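Side-chain contacts in DMATS type aromatic prenyltransferase (Streptomyces coelicolor, PDB 6ZS0), which probably transfers a dimethylallyl group from dimethylallyl diphosphate to C-5 of the indole ring of tryptophan: residues R15-V20 with P76-L81; N153-V156 with R161-A164; F235-T238 with S244-G247. All blocks are in the same frame, centred on the assembly; numbering follows the deposited sequence.

Contact 1: R15-V20 with P76-L81; sequences RRLGSV and PAMRVL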
# COMPACT_ATOMS: atom_id res chain seq x y z
N ARG A 15 -4.80 -12.27 11.34
CA ARG A 15 -4.33 -13.46 12.09
C ARG A 15 -3.98 -14.58 11.12
O ARG A 15 -2.89 -15.20 11.29
CB ARG A 15 -5.38 -13.91 13.09
CG ARG A 15 -5.55 -12.97 14.27
CD ARG A 15 -6.70 -13.46 15.13
NE ARG A 15 -7.00 -12.48 16.17
CZ ARG A 15 -6.37 -12.39 17.34
NH1 ARG A 15 -6.72 -11.46 18.22
NH2 ARG A 15 -5.39 -13.22 17.63
N ARG A 16 -4.87 -14.87 10.17
CA ARG A 16 -4.67 -16.01 9.24
C ARG A 16 -3.51 -15.68 8.30
O ARG A 16 -2.66 -16.56 8.08
CB ARG A 16 -5.96 -16.36 8.50
CG ARG A 16 -7.07 -16.85 9.42
CD ARG A 16 -8.27 -17.33 8.64
NE ARG A 16 -8.78 -16.31 7.72
CZ ARG A 16 -9.72 -15.42 8.02
NH1 ARG A 16 -10.29 -15.42 9.21
NH2 ARG A 16 -10.09 -14.54 7.11
N LEU A 17 -3.45 -14.47 7.78
CA LEU A 17 -2.35 -14.05 6.89
C LEU A 17 -1.03 -14.03 7.67
O LEU A 17 -0.04 -14.48 7.12
CB LEU A 17 -2.64 -12.67 6.30
CG LEU A 17 -3.63 -12.62 5.16
CD1 LEU A 17 -3.97 -11.16 4.87
CD2 LEU A 17 -3.07 -13.30 3.91
N GLY A 18 -1.04 -13.53 8.91
CA GLY A 18 0.17 -13.47 9.76
C GLY A 18 0.75 -14.86 9.95
O GLY A 18 1.98 -15.00 9.86
N SER A 19 -0.10 -15.85 10.15
CA SER A 19 0.35 -17.26 10.35
C SER A 19 0.95 -17.79 9.06
O SER A 19 2.05 -18.41 9.12
CB SER A 19 -0.76 -18.12 10.83
OG SER A 19 -1.34 -17.55 11.99
N VAL A 20 0.30 -17.53 7.93
CA VAL A 20 0.83 -17.91 6.59
C VAL A 20 2.22 -17.29 6.43
O VAL A 20 3.08 -17.96 5.87
CB VAL A 20 -0.14 -17.50 5.46
CG1 VAL A 20 0.51 -17.63 4.08
CG2 VAL A 20 -1.42 -18.32 5.52
N PRO A 76 8.60 -14.17 4.07
CA PRO A 76 7.66 -13.18 3.54
C PRO A 76 7.48 -12.04 4.57
O PRO A 76 7.50 -12.35 5.79
CB PRO A 76 6.35 -13.95 3.33
CG PRO A 76 6.73 -15.41 3.37
CD PRO A 76 8.02 -15.52 4.17
N ALA A 77 7.45 -10.78 4.13
CA ALA A 77 7.21 -9.61 5.01
C ALA A 77 5.77 -9.14 4.85
O ALA A 77 5.37 -8.77 3.73
CB ALA A 77 8.16 -8.51 4.69
N MET A 78 5.03 -9.09 5.94
CA MET A 78 3.60 -8.73 5.88
C MET A 78 3.43 -7.29 6.31
O MET A 78 4.07 -6.88 7.29
CB MET A 78 2.79 -9.65 6.77
CG MET A 78 1.35 -9.31 6.78
SD MET A 78 0.50 -10.53 7.78
CE MET A 78 -1.11 -9.74 7.94
N ARG A 79 2.60 -6.56 5.58
CA ARG A 79 2.15 -5.22 6.01
C ARG A 79 0.64 -5.17 6.07
O ARG A 79 -0.05 -5.89 5.33
CB ARG A 79 2.66 -4.13 5.08
CG ARG A 79 4.16 -4.00 5.06
CD ARG A 79 4.60 -3.04 3.99
NE ARG A 79 6.00 -2.71 4.18
CZ ARG A 79 7.01 -3.53 3.90
NH1 ARG A 79 6.78 -4.74 3.40
NH2 ARG A 79 8.26 -3.14 4.12
N VAL A 80 0.15 -4.25 6.90
CA VAL A 80 -1.29 -3.88 6.90
C VAL A 80 -1.37 -2.37 6.77
O VAL A 80 -0.63 -1.65 7.48
CB VAL A 80 -2.05 -4.36 8.14
CG1 VAL A 80 -1.44 -3.81 9.42
CG2 VAL A 80 -3.52 -4.02 8.03
N LEU A 81 -2.19 -1.93 5.83
CA LEU A 81 -2.45 -0.51 5.54
C LEU A 81 -3.82 -0.17 6.11
O LEU A 81 -4.79 -0.92 5.88
CB LEU A 81 -2.43 -0.28 4.04
CG LEU A 81 -2.69 1.17 3.60
CD1 LEU A 81 -1.51 2.05 3.93
CD2 LEU A 81 -2.99 1.20 2.12
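Met78, Leu17 and Gly18 make this contact, and its interactions are apolar and van der Waals in kind. The one apolar side-chain contact joins Met78 CE to Leu17 CB at 3.7 Å. The methyl group therefore lies against the root of the leucine, while the rest of Leu17 goes on to Phe66 of strand 64-70 and to Ala308, Ala311 and Leu312 of helix 303-312. The second kind is sulfur against backbone. Met78 SD lies 3.6 Å from Gly18 N and equally near Gly18 CA, so the thioether rests on the main chain of the helix. The reach is explained by torsions: CG is anti to the backbone N (chi1 178°) and the chain stays extended to CE, which bridges the 7.0 Å between Met78 CA and Gly18 CA. A CB modelled on Gly18 would stand 4.1 Å from Met78 SD, so this sulfur alone does not exclude a side chain there. Losing the thioether and its methyl, as with an alanine at Met78, is likely to open a gap between strand and helix. The two segments are not hydrogen-bonded to each other; their polar partners lie within the helix or outside the pair. Arg15 O accepts from Ser19 N and, at 2.9 Å, from Ser19 OG, the two donors arriving from opposite faces of the carbonyl plane. Arg16 NE bonds to Ala311 O, a second tie to helix 303-312, while Met78 pairs through its backbone with Leu140. All three touching residues are buried, and 134 Å² is buried between the segments. This packing fits the ABBA prenyltransferase fold, a closed antiparallel barrel surrounded by helices, of which 6-20 is one.

Contact 2: N153-V156 with R161-A164; sequences NPAV and RSAA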
# COMPACT_ATOMS: atom_id res chain seq x y z
N ASN A 153 -1.13 13.26 1.49
CA ASN A 153 -1.79 13.62 0.19
C ASN A 153 -1.21 14.91 -0.38
O ASN A 153 -1.56 15.99 0.08
CB ASN A 153 -3.28 13.82 0.43
CG ASN A 153 -4.03 14.19 -0.83
OD1 ASN A 153 -3.49 14.13 -1.93
ND2 ASN A 153 -5.28 14.59 -0.66
N PRO A 154 -0.30 14.84 -1.38
CA PRO A 154 0.23 16.06 -2.00
C PRO A 154 -0.85 16.96 -2.63
O PRO A 154 -0.55 18.16 -2.83
CB PRO A 154 1.18 15.49 -3.06
CG PRO A 154 1.62 14.18 -2.48
CD PRO A 154 0.34 13.63 -1.90
N ALA A 155 -2.02 16.42 -2.98
CA ALA A 155 -3.14 17.14 -3.62
C ALA A 155 -4.11 17.70 -2.59
O ALA A 155 -5.23 18.11 -2.99
CB ALA A 155 -3.86 16.26 -4.60
N VAL A 156 -3.73 17.76 -1.31
CA VAL A 156 -4.63 18.21 -0.20
C VAL A 156 -5.13 19.64 -0.46
O VAL A 156 -6.24 19.96 -0.01
CB VAL A 156 -3.96 18.10 1.18
CG1 VAL A 156 -2.73 18.96 1.31
CG2 VAL A 156 -4.95 18.41 2.28
N ARG A 161 -1.42 22.34 -6.89
CA ARG A 161 -0.43 22.64 -5.83
C ARG A 161 0.40 21.40 -5.45
O ARG A 161 1.31 21.56 -4.63
CB ARG A 161 -1.13 23.20 -4.59
CG ARG A 161 -1.74 24.58 -4.79
CD ARG A 161 -2.11 25.22 -3.46
NE ARG A 161 -0.95 25.42 -2.60
CZ ARG A 161 -0.98 25.95 -1.38
NH1 ARG A 161 -2.13 26.34 -0.84
NH2 ARG A 161 0.14 26.08 -0.69
N SER A 162 0.12 20.22 -6.03
CA SER A 162 0.78 18.92 -5.69
C SER A 162 2.29 19.02 -5.87
O SER A 162 3.02 18.71 -4.93
CB SER A 162 0.23 17.78 -6.51
OG SER A 162 -1.09 17.47 -6.14
N ALA A 163 2.76 19.45 -7.04
CA ALA A 163 4.21 19.52 -7.36
C ALA A 163 4.93 20.40 -6.35
O ALA A 163 5.99 19.99 -5.85
CB ALA A 163 4.39 20.02 -8.78
N ALA A 164 4.40 21.58 -6.05
CA ALA A 164 5.02 22.54 -5.11
C ALA A 164 5.07 21.93 -3.71
O ALA A 164 6.07 22.15 -2.95
CB ALA A 164 4.25 23.85 -5.13
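Ser162 faces the peptide between Pro154 and Ala155, and its hydroxyl sits over the alanine. OG is 3.3 Å from Ala155 CA and 3.4 Å from Ala155 CB, a position it reaches by turning anti to its own carbonyl carbon (chi1 -69°). Pro154 O approaches the serine backbone: Ser162 CA is 3.2 Å from it, and the 161° angle at the hydrogen marks a nearly straight CA-H...O contact. The hydrogen bond from Ser162 OG to Pro154 O is weak at 3.4 Å; Glu159 O is a second weak partner within reach of the same hydroxyl. Behind this, Pro154 CB and Ser162 CB stand 4.2 Å apart. The peptide so met belongs to a type I beta turn, Asn153 to Val156, closed by the hydrogen bond from Val156 N to Asn153 O, in the loop that carries strand 147-152 into helix 162-175. Asn153 adds an Asx turn, its OD1 accepting from Ala155 N at 2.9 Å with the donor 60° out of the carbonyl plane. Asn153 ND2 makes weak hydrogen bonds to Gly130 O and Leu132 O, while the Ser162 side chain touches Tyr188.

Contact 3: F235-T238 with S244-G247; sequences FFRT and SDAG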
# COMPACT_ATOMS: atom_id res chain seq x y z
N PHE A 235 8.63 -7.40 -16.06
CA PHE A 235 7.63 -7.38 -14.98
C PHE A 235 6.37 -6.70 -15.54
O PHE A 235 5.27 -7.24 -15.35
CB PHE A 235 8.16 -6.66 -13.76
CG PHE A 235 7.09 -6.24 -12.80
CD1 PHE A 235 6.44 -7.18 -12.02
CD2 PHE A 235 6.72 -4.92 -12.70
CE1 PHE A 235 5.42 -6.80 -11.17
CE2 PHE A 235 5.73 -4.54 -11.81
CZ PHE A 235 5.09 -5.48 -11.05
N PHE A 236 6.55 -5.56 -16.19
CA PHE A 236 5.42 -4.81 -16.80
C PHE A 236 4.60 -5.78 -17.67
O PHE A 236 3.38 -5.83 -17.56
CB PHE A 236 5.92 -3.60 -17.59
CG PHE A 236 4.84 -2.82 -18.30
CD1 PHE A 236 4.39 -1.60 -17.82
CD2 PHE A 236 4.32 -3.27 -19.50
CE1 PHE A 236 3.41 -0.88 -18.51
CE2 PHE A 236 3.33 -2.58 -20.17
CZ PHE A 236 2.88 -1.38 -19.67
N ARG A 237 5.27 -6.53 -18.54
CA ARG A 237 4.56 -7.40 -19.51
C ARG A 237 3.90 -8.58 -18.80
O ARG A 237 2.76 -8.93 -19.18
CB ARG A 237 5.53 -7.88 -20.59
CG ARG A 237 6.02 -6.76 -21.50
CD ARG A 237 6.68 -7.29 -22.76
NE ARG A 237 6.66 -6.24 -23.77
CZ ARG A 237 7.63 -5.35 -23.98
NH1 ARG A 237 8.75 -5.39 -23.26
NH2 ARG A 237 7.48 -4.42 -24.91
N THR A 238 4.56 -9.18 -17.81
CA THR A 238 3.99 -10.34 -17.07
C THR A 238 2.74 -9.88 -16.32
O THR A 238 1.73 -10.58 -16.38
CB THR A 238 5.01 -10.98 -16.13
OG1 THR A 238 6.11 -11.42 -16.92
CG2 THR A 238 4.42 -12.13 -15.34
N SER A 244 -0.86 -4.78 -21.99
CA SER A 244 0.50 -4.69 -22.59
C SER A 244 0.43 -4.57 -24.12
O SER A 244 -0.47 -5.18 -24.73
CB SER A 244 1.35 -5.89 -22.17
OG SER A 244 2.70 -5.73 -22.57
N ASP A 245 1.35 -3.80 -24.70
CA ASP A 245 1.54 -3.60 -26.17
C ASP A 245 0.22 -3.17 -26.82
O ASP A 245 -0.09 -3.71 -27.89
CB ASP A 245 2.11 -4.87 -26.81
CG ASP A 245 3.54 -5.11 -26.37
OD1 ASP A 245 3.80 -6.19 -25.79
OD2 ASP A 245 4.38 -4.21 -26.59
N ALA A 246 -0.49 -2.20 -26.22
CA ALA A 246 -1.82 -1.73 -26.68
C ALA A 246 -1.93 -0.19 -26.63
O ALA A 246 -3.09 0.32 -26.63
CB ALA A 246 -2.87 -2.40 -25.83
N GLY A 247 -0.81 0.53 -26.61
CA GLY A 247 -0.80 2.01 -26.57
C GLY A 247 -0.61 2.53 -25.17
O GLY A 247 -0.69 3.76 -24.95
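Phe236 meets Ser244 with the rim of its ring: CE2 is 4.0 Å from OG, which lies near the ring plane. The same ring is buried against Ala214 and Ala217 of helix 214-217 and against Leu212 and Leu249, so the serine touches one margin of a larger apolar cluster. Arg237 follows and makes two kinds of contact. Its CG packs on Ser244 OG at 3.6 Å. Farther out, the chain runs extended to NE, which forms a long salt bridge of 3.5 Å to Asp245 OD1. That oxygen sits in plane at the guanidinium edge, and NH2 is equally far from Asp245 OD2. Although the two side chains cross at about a right angle, their flat ends are only 20° from coplanar. The stronger partner of Arg237 is Glu233, whose OE1 pairs with NH1; the Asp245 bridge is the looser of the two. Ser244 OG also gives Asp245 OD1 a weak hydrogen bond, which ties the two contacting loop residues together. Thr238 turns away toward Thr293 and Val294 of helix 284-297. The loop that follows helix 229-240 thus touches its Phe236 and Arg237 before continuing to barrel strand 254-260 of the ABBA fold.

Overall arrangement
The three contacts follow one another along the chain without overlap, and none touches another. Contacts 1 and 2 lie on opposite sides of the chain's centre, their centres 32 Å apart, although their nearest atoms come within about 11 Å. Contact 3 stands 29 Å, centre to centre, from each of the others. Contact 1, 13 Å from the chain's centre, is buried; contacts 2 and 3, at 19 and 22 Å, are partly buried. Only contact 1 includes a barrel strand; contacts 2 and 3 lie in connections next to strands in the sequence. In ABBA prenyltransferases the reaction chamber is inside the barrel; contact 1 probably lies on the outer, helix-facing side of its wall, and nothing in the geometry places any of the three in the chamber.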